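Side-chain contacts in putative succinylglutamate desuccinylase / aspartoacylase (Shewanella amazonensis, PDB 3FMC), which probably acts as a zinc-dependent hydrolase of the succinylglutamate desuccinylase/aspartoacylase family, whose catalytic domain resembles that of zinc carboxypeptidases: residues 37-42 with 102-107; 140-145 with 154-159. One frame throughout, in Å; residues are numbered along the deposited sequence.

Contact 1 (37-42 with 102-107); sequences YIQANV and REYLDH. With SO4 (sulfate ion), chain K.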
loop_
_atom_site.group_PDB
_atom_site.type_symbol
_atom_site.label_atom_id
_atom_site.label_comp_id
_atom_site.label_asym_id
_atom_site.label_seq_id
_atom_site.Cartn_x
_atom_site.Cartn_y
_atom_site.Cartn_z
ATOM N N TYR C 37 -22.801 -24.485 8.330
ATOM C CA TYR C 37 -21.575 -24.045 7.670
ATOM C C TYR C 37 -21.098 -22.756 8.354
ATOM O O TYR C 37 -21.864 -21.810 8.469
ATOM C CB TYR C 37 -21.798 -23.814 6.199
ATOM C CG TYR C 37 -20.601 -23.207 5.494
ATOM C CD1 TYR C 37 -19.597 -24.003 4.939
ATOM C CD2 TYR C 37 -20.476 -21.826 5.385
ATOM C CE1 TYR C 37 -18.481 -23.397 4.278
ATOM C CE2 TYR C 37 -19.391 -21.239 4.731
ATOM C CZ TYR C 37 -18.389 -22.050 4.179
ATOM O OH TYR C 37 -17.296 -21.503 3.537
ATOM N N ILE C 38 -19.853 -22.768 8.832
ATOM C CA ILE C 38 -19.255 -21.632 9.579
ATOM C C ILE C 38 -17.938 -21.268 8.900
ATOM O O ILE C 38 -17.132 -22.156 8.611
ATOM C CB ILE C 38 -18.979 -21.994 11.053
ATOM C CG1 ILE C 38 -20.240 -22.617 11.678
ATOM C CG2 ILE C 38 -18.460 -20.776 11.842
ATOM C CD1 ILE C 38 -20.103 -23.000 13.181
ATOM N N GLN C 39 -17.742 -19.980 8.638
ATOM C CA GLN C 39 -16.470 -19.494 8.074
ATOM C C GLN C 39 -15.981 -18.262 8.821
ATOM O O GLN C 39 -16.750 -17.566 9.458
ATOM C CB GLN C 39 -16.554 -19.212 6.568
ATOM C CG GLN C 39 -17.485 -18.078 6.173
ATOM C CD GLN C 39 -17.566 -17.850 4.710
ATOM O OE1 GLN C 39 -17.376 -18.761 3.918
ATOM N NE2 GLN C 39 -17.828 -16.607 4.328
ATOM N N ALA C 40 -14.680 -18.000 8.703
ATOM C CA ALA C 40 -14.037 -16.872 9.357
ATOM C C ALA C 40 -12.942 -16.314 8.461
ATOM O O ALA C 40 -12.319 -17.068 7.688
ATOM C CB ALA C 40 -13.361 -17.309 10.676
ATOM N N ASN C 41 -12.672 -15.033 8.671
ATOM C CA ASN C 41 -11.432 -14.343 8.186
ATOM C C ASN C 41 -11.435 -14.143 6.663
ATOM O O ASN C 41 -10.375 -14.203 5.990
ATOM C CB ASN C 41 -10.195 -15.150 8.692
ATOM C CG ASN C 41 -8.888 -14.339 8.856
ATOM O OD1 ASN C 41 -7.834 -14.948 9.128
ATOM N ND2 ASN C 41 -8.938 -13.009 8.753
ATOM N N VAL C 42 -12.637 -13.948 6.109
ATOM C CA VAL C 42 -12.771 -13.567 4.704
ATOM C C VAL C 42 -12.109 -12.188 4.555
ATOM O O VAL C 42 -11.435 -11.901 3.538
ATOM C CB VAL C 42 -14.252 -13.631 4.206
ATOM C CG1 VAL C 42 -14.434 -12.911 2.834
ATOM C CG2 VAL C 42 -14.706 -15.112 4.015
ATOM N N ARG C 102 -17.966 -8.292 -1.118
ATOM C CA ARG C 102 -18.908 -7.744 -2.082
ATOM C C ARG C 102 -18.847 -8.588 -3.364
ATOM O O ARG C 102 -19.435 -8.223 -4.362
ATOM C CB ARG C 102 -18.603 -6.294 -2.403
ATOM C CG ARG C 102 -18.871 -5.385 -1.241
ATOM C CD ARG C 102 -20.322 -5.401 -0.768
ATOM N NE ARG C 102 -20.395 -4.443 0.332
ATOM C CZ ARG C 102 -20.098 -4.724 1.606
ATOM N NH1 ARG C 102 -19.867 -5.965 2.007
ATOM N NH2 ARG C 102 -20.111 -3.741 2.502
ATOM N N GLU C 103 -18.145 -9.721 -3.312
ATOM C CA GLU C 103 -17.958 -10.584 -4.492
ATOM C C GLU C 103 -18.863 -11.809 -4.610
ATOM O O GLU C 103 -18.709 -12.641 -5.507
ATOM C CB GLU C 103 -16.498 -11.011 -4.512
ATOM C CG GLU C 103 -15.548 -9.916 -4.981
ATOM C CD GLU C 103 -15.474 -9.788 -6.482
ATOM O OE1 GLU C 103 -16.453 -10.157 -7.206
ATOM O OE2 GLU C 103 -14.406 -9.335 -6.936
ATOM N N TYR C 104 -19.848 -11.932 -3.732
ATOM C CA TYR C 104 -20.716 -13.133 -3.816
ATOM C C TYR C 104 -21.667 -13.043 -5.007
ATOM O O TYR C 104 -21.871 -11.978 -5.582
ATOM C CB TYR C 104 -21.412 -13.426 -2.465
ATOM C CG TYR C 104 -20.431 -13.854 -1.366
ATOM C CD1 TYR C 104 -20.098 -15.185 -1.176
ATOM C CD2 TYR C 104 -19.804 -12.929 -0.546
ATOM C CE1 TYR C 104 -19.224 -15.588 -0.238
ATOM C CE2 TYR C 104 -18.905 -13.323 0.411
ATOM C CZ TYR C 104 -18.592 -14.664 0.567
ATOM O OH TYR C 104 -17.724 -15.020 1.582
ATOM N N LEU C 105 -22.271 -14.171 -5.344
ATOM C CA LEU C 105 -23.085 -14.320 -6.528
ATOM C C LEU C 105 -24.560 -14.156 -6.245
ATOM O O LEU C 105 -25.091 -14.872 -5.401
ATOM C CB LEU C 105 -22.852 -15.730 -7.080
ATOM C CG LEU C 105 -23.617 -16.147 -8.347
ATOM C CD1 LEU C 105 -23.476 -15.110 -9.464
ATOM C CD2 LEU C 105 -23.187 -17.568 -8.778
ATOM N N ASP C 106 -25.182 -13.165 -6.890
ATOM C CA ASP C 106 -26.636 -12.926 -6.829
ATOM C C ASP C 106 -27.186 -13.788 -7.924
ATOM O O ASP C 106 -26.862 -13.596 -9.102
ATOM C CB ASP C 106 -26.947 -11.477 -7.140
ATOM C CG ASP C 106 -28.410 -11.049 -6.814
ATOM O OD1 ASP C 106 -29.177 -11.770 -6.159
ATOM O OD2 ASP C 106 -28.768 -9.914 -7.198
ATOM N N HIS C 107 -28.007 -14.759 -7.558
ATOM C CA HIS C 107 -28.595 -15.615 -8.568
ATOM C C HIS C 107 -29.616 -14.826 -9.389
ATOM O O HIS C 107 -30.572 -14.276 -8.879
ATOM C CB HIS C 107 -29.149 -16.887 -7.958
ATOM C CG HIS C 107 -28.086 -17.733 -7.314
ATOM N ND1 HIS C 107 -27.175 -18.475 -8.042
ATOM C CD2 HIS C 107 -27.811 -17.977 -6.011
ATOM C CE1 HIS C 107 -26.387 -19.138 -7.208
ATOM N NE2 HIS C 107 -26.751 -18.849 -5.970
HETATM S S SO4 K . -18.598 -5.446 5.405
HETATM O O1 SO4 K . -18.125 -6.114 4.173
HETATM O O2 SO4 K . -18.994 -4.078 5.079
HETATM O O3 SO4 K . -17.605 -5.399 6.523
HETATM O O4 SO4 K . -19.743 -6.226 5.906
#
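In the buried heart of the zinc-exopeptidase-like catalytic domain, Gln39 on strand 36-40 and Val42 just beyond its end receive the phenol of Tyr104, which reaches in from the loop between helices 77-80 and 111-118. The strand lies between parallel neighbours 69-72 and 167-174, and its end leads toward His43 and Glu46, which with His172 form a possible empty metal site, consistent with the zinc assigned to this family. Gln39 and Tyr104 approach from opposite directions. NE2 of Gln39 donates to OH of Tyr104 at 3.2 Å, with an N-H...O angle of 154° and the hydroxyl close to the amide plane, while amide and ring are turned 41° apart. Beyond CG, itself wedged between backbone N and carbonyl carbon (chi1 65°), the Gln39 chain runs out extended and carries the amide across to the hydroxyl. The amide is gripped at both ends: OH of Tyr37 donates to OE1 of Gln39 at 2.8 Å in the carbonyl plane, NE2 also donates to OD1 of Asp170, and together these bonds fix the rotation of the amide. Met210 packs on both Gln39 and Tyr104. From the start of the same loop segment, NH1 of Arg102 donates to O1 and NH2 to O2 of a sulfate, probably from the crystallisation liquor, which Arg91, Asn99 and Asn101 also bind. CG2 of Val42 completes the contact, resting 3.9 Å from Tyr104 OH.

Contact 2 (140-145 with 154-159); sequences RRLNNP and LAVTLQ
Leu142 and Val156 meet as branched aliphatic chains, so neither the face nor the edge of a flat group carries the contact; the nearby guanidinium of Arg141 is turned to another partner, its NE bonding to His152, and the arginine offers Val156 its aliphatic stem, CG standing 4.5 Å from CG2. This is helix-hairpin packing between the last turn of helix 123-142 and the middle of helix 150-163, joined by a short connection. The two main side chains slide past each other in opposite directions. CG1 of Val156 lies against the fork of Leu142, 3.9 Å from CG, and CD2 of Leu142 sits 4.0 Å from Val156 CB. CG1 of Val156 points anti to its own backbone N (chi1 174°), which puts this methyl at the leucine. Thr157 crosses Leu142 at about a right angle, its OG1 3.9 Å from CD1 in plain packing, since that hydroxyl bonds to the carbonyl of Arg153 one turn earlier in its own helix. An alanine in place of Leu142 would remove the fork and would probably open a gap beside CG1 of Val156, leaving the valine, between these segments, with just the longer contact of the Arg141 stem at CG2. Beyond the helix, Pro145 packs on Pro338 of a second subunit. With the polar ends of Arg141 and Thr157 paired to His152 and Arg153, van der Waals packing, mainly of aliphatic groups, joins the two segments here, without a polar bond between them.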
loop_
_atom_site.group_PDB
_atom_site.type_symbol
_atom_site.label_atom_id
_atom_site.label_comp_id
_atom_site.label_asym_id
_atom_site.label_seq_id
_atom_site.Cartn_x
_atom_site.Cartn_y
_atom_site.Cartn_z
ATOM N N ARG C 140 -21.661 -23.123 -12.782
ATOM C CA ARG C 140 -21.784 -22.520 -14.086
ATOM C C ARG C 140 -21.015 -21.192 -14.141
ATOM O O ARG C 140 -20.363 -20.864 -15.135
ATOM C CB ARG C 140 -23.277 -22.313 -14.404
ATOM C CG ARG C 140 -23.538 -21.599 -15.731
ATOM C CD ARG C 140 -25.018 -21.613 -16.147
ATOM N NE ARG C 140 -25.826 -20.596 -15.471
ATOM C CZ ARG C 140 -25.823 -19.305 -15.785
ATOM N NH1 ARG C 140 -25.031 -18.831 -16.748
ATOM N NH2 ARG C 140 -26.606 -18.469 -15.117
ATOM N N ARG C 141 -21.102 -20.426 -13.066
ATOM C CA ARG C 141 -20.419 -19.143 -12.978
ATOM C C ARG C 141 -18.895 -19.258 -13.117
ATOM O O ARG C 141 -18.255 -18.431 -13.761
ATOM C CB ARG C 141 -20.717 -18.508 -11.610
ATOM C CG ARG C 141 -20.308 -17.079 -11.526
ATOM C CD ARG C 141 -21.233 -16.218 -12.358
ATOM N NE ARG C 141 -20.949 -14.845 -12.059
ATOM C CZ ARG C 141 -21.643 -13.805 -12.456
ATOM N NH1 ARG C 141 -22.697 -13.942 -13.255
ATOM N NH2 ARG C 141 -21.235 -12.610 -12.089
ATOM N N LEU C 142 -18.312 -20.248 -12.450
ATOM C CA LEU C 142 -16.881 -20.478 -12.497
ATOM C C LEU C 142 -16.397 -21.096 -13.799
ATOM O O LEU C 142 -15.190 -21.100 -14.057
ATOM C CB LEU C 142 -16.426 -21.361 -11.340
ATOM C CG LEU C 142 -16.639 -20.767 -9.938
ATOM C CD1 LEU C 142 -16.029 -21.650 -8.870
ATOM C CD2 LEU C 142 -16.037 -19.358 -9.842
ATOM N N ASN C 143 -17.320 -21.627 -14.599
ATOM C CA ASN C 143 -16.980 -22.280 -15.856
ATOM C C ASN C 143 -17.307 -21.258 -16.938
ATOM O O ASN C 143 -18.409 -21.202 -17.453
ATOM C CB ASN C 143 -17.794 -23.567 -16.014
ATOM C CG ASN C 143 -17.430 -24.326 -17.298
ATOM O OD1 ASN C 143 -16.295 -24.275 -17.732
ATOM N ND2 ASN C 143 -18.393 -25.004 -17.901
ATOM N N ASN C 144 -16.358 -20.394 -17.214
ATOM C CA ASN C 144 -16.547 -19.271 -18.139
ATOM C C ASN C 144 -15.221 -19.078 -18.809
ATOM O O ASN C 144 -14.225 -18.889 -18.125
ATOM C CB ASN C 144 -16.976 -18.024 -17.355
ATOM C CG ASN C 144 -17.108 -16.778 -18.213
ATOM O OD1 ASN C 144 -16.697 -16.747 -19.369
ATOM N ND2 ASN C 144 -17.638 -15.717 -17.616
ATOM N N PRO C 145 -15.186 -19.140 -20.155
ATOM C CA PRO C 145 -13.900 -18.966 -20.823
ATOM C C PRO C 145 -13.246 -17.593 -20.644
ATOM O O PRO C 145 -12.050 -17.454 -20.893
ATOM C CB PRO C 145 -14.240 -19.169 -22.309
ATOM C CG PRO C 145 -15.709 -18.960 -22.403
ATOM C CD PRO C 145 -16.287 -19.358 -21.117
ATOM N N LEU C 154 -13.056 -16.812 -5.231
ATOM C CA LEU C 154 -13.080 -17.176 -3.820
ATOM C C LEU C 154 -14.485 -17.216 -3.272
ATOM O O LEU C 154 -14.896 -18.215 -2.664
ATOM C CB LEU C 154 -12.255 -16.188 -2.996
ATOM C CG LEU C 154 -12.319 -16.263 -1.466
ATOM C CD1 LEU C 154 -11.716 -17.549 -0.911
ATOM C CD2 LEU C 154 -11.700 -14.999 -0.784
ATOM N N ALA C 155 -15.216 -16.130 -3.470
ATOM C CA ALA C 155 -16.550 -15.993 -2.918
ATOM C C ALA C 155 -17.503 -17.067 -3.400
ATOM O O ALA C 155 -18.269 -17.625 -2.597
ATOM C CB ALA C 155 -17.108 -14.624 -3.207
ATOM N N VAL C 156 -17.452 -17.362 -4.697
ATOM C CA VAL C 156 -18.337 -18.349 -5.299
ATOM C C VAL C 156 -17.989 -19.765 -4.785
ATOM O O VAL C 156 -18.891 -20.566 -4.552
ATOM C CB VAL C 156 -18.398 -18.226 -6.862
ATOM C CG1 VAL C 156 -19.214 -19.350 -7.444
ATOM C CG2 VAL C 156 -18.961 -16.868 -7.282
ATOM N N THR C 157 -16.706 -20.035 -4.518
ATOM C CA THR C 157 -16.276 -21.334 -3.954
ATOM C C THR C 157 -16.821 -21.489 -2.520
ATOM O O THR C 157 -17.395 -22.547 -2.168
ATOM C CB THR C 157 -14.738 -21.512 -4.019
ATOM O OG1 THR C 157 -14.323 -21.382 -5.400
ATOM C CG2 THR C 157 -14.277 -22.829 -3.394
ATOM N N LEU C 158 -16.686 -20.428 -1.708
ATOM C CA LEU C 158 -17.265 -20.421 -0.350
ATOM C C LEU C 158 -18.773 -20.576 -0.387
ATOM O O LEU C 158 -19.344 -21.358 0.370
ATOM C CB LEU C 158 -16.922 -19.103 0.356
ATOM C CG LEU C 158 -15.422 -18.874 0.645
ATOM C CD1 LEU C 158 -15.130 -17.464 1.149
ATOM C CD2 LEU C 158 -14.927 -19.895 1.620
ATOM N N GLN C 159 -19.395 -19.861 -1.318
ATOM C CA GLN C 159 -20.842 -19.814 -1.472
ATOM C C GLN C 159 -21.424 -21.155 -1.801
ATOM O O GLN C 159 -22.466 -21.535 -1.275
ATOM C CB GLN C 159 -21.216 -18.768 -2.507
ATOM C CG GLN C 159 -22.733 -18.458 -2.574
ATOM C CD GLN C 159 -23.041 -17.321 -3.477
ATOM O OE1 GLN C 159 -22.212 -16.411 -3.658
ATOM N NE2 GLN C 159 -24.267 -17.305 -4.033
#

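How the contacts relate
Contact 1 is buried near the centre of the chain, whereas contact 2 lies farther out, about 20 Å from that centre, and is only partly buried. Their chemistry follows: a chain of hydrogen bonds fixes flat groups beside strand 36-40 in the first, while branched aliphatics pack between two helices in the second. Helix 150-163 serves both, since Leu158 touches Tyr37 and Gln39 on one side of it and Val156 faces helix 123-142. The centres are about 12 Å apart, and the contacts meet directly: Gln159 OE1 lies 2.8 Å from Leu105 N, a probable hydrogen bond, and Tyr104 packs against the same glutamine.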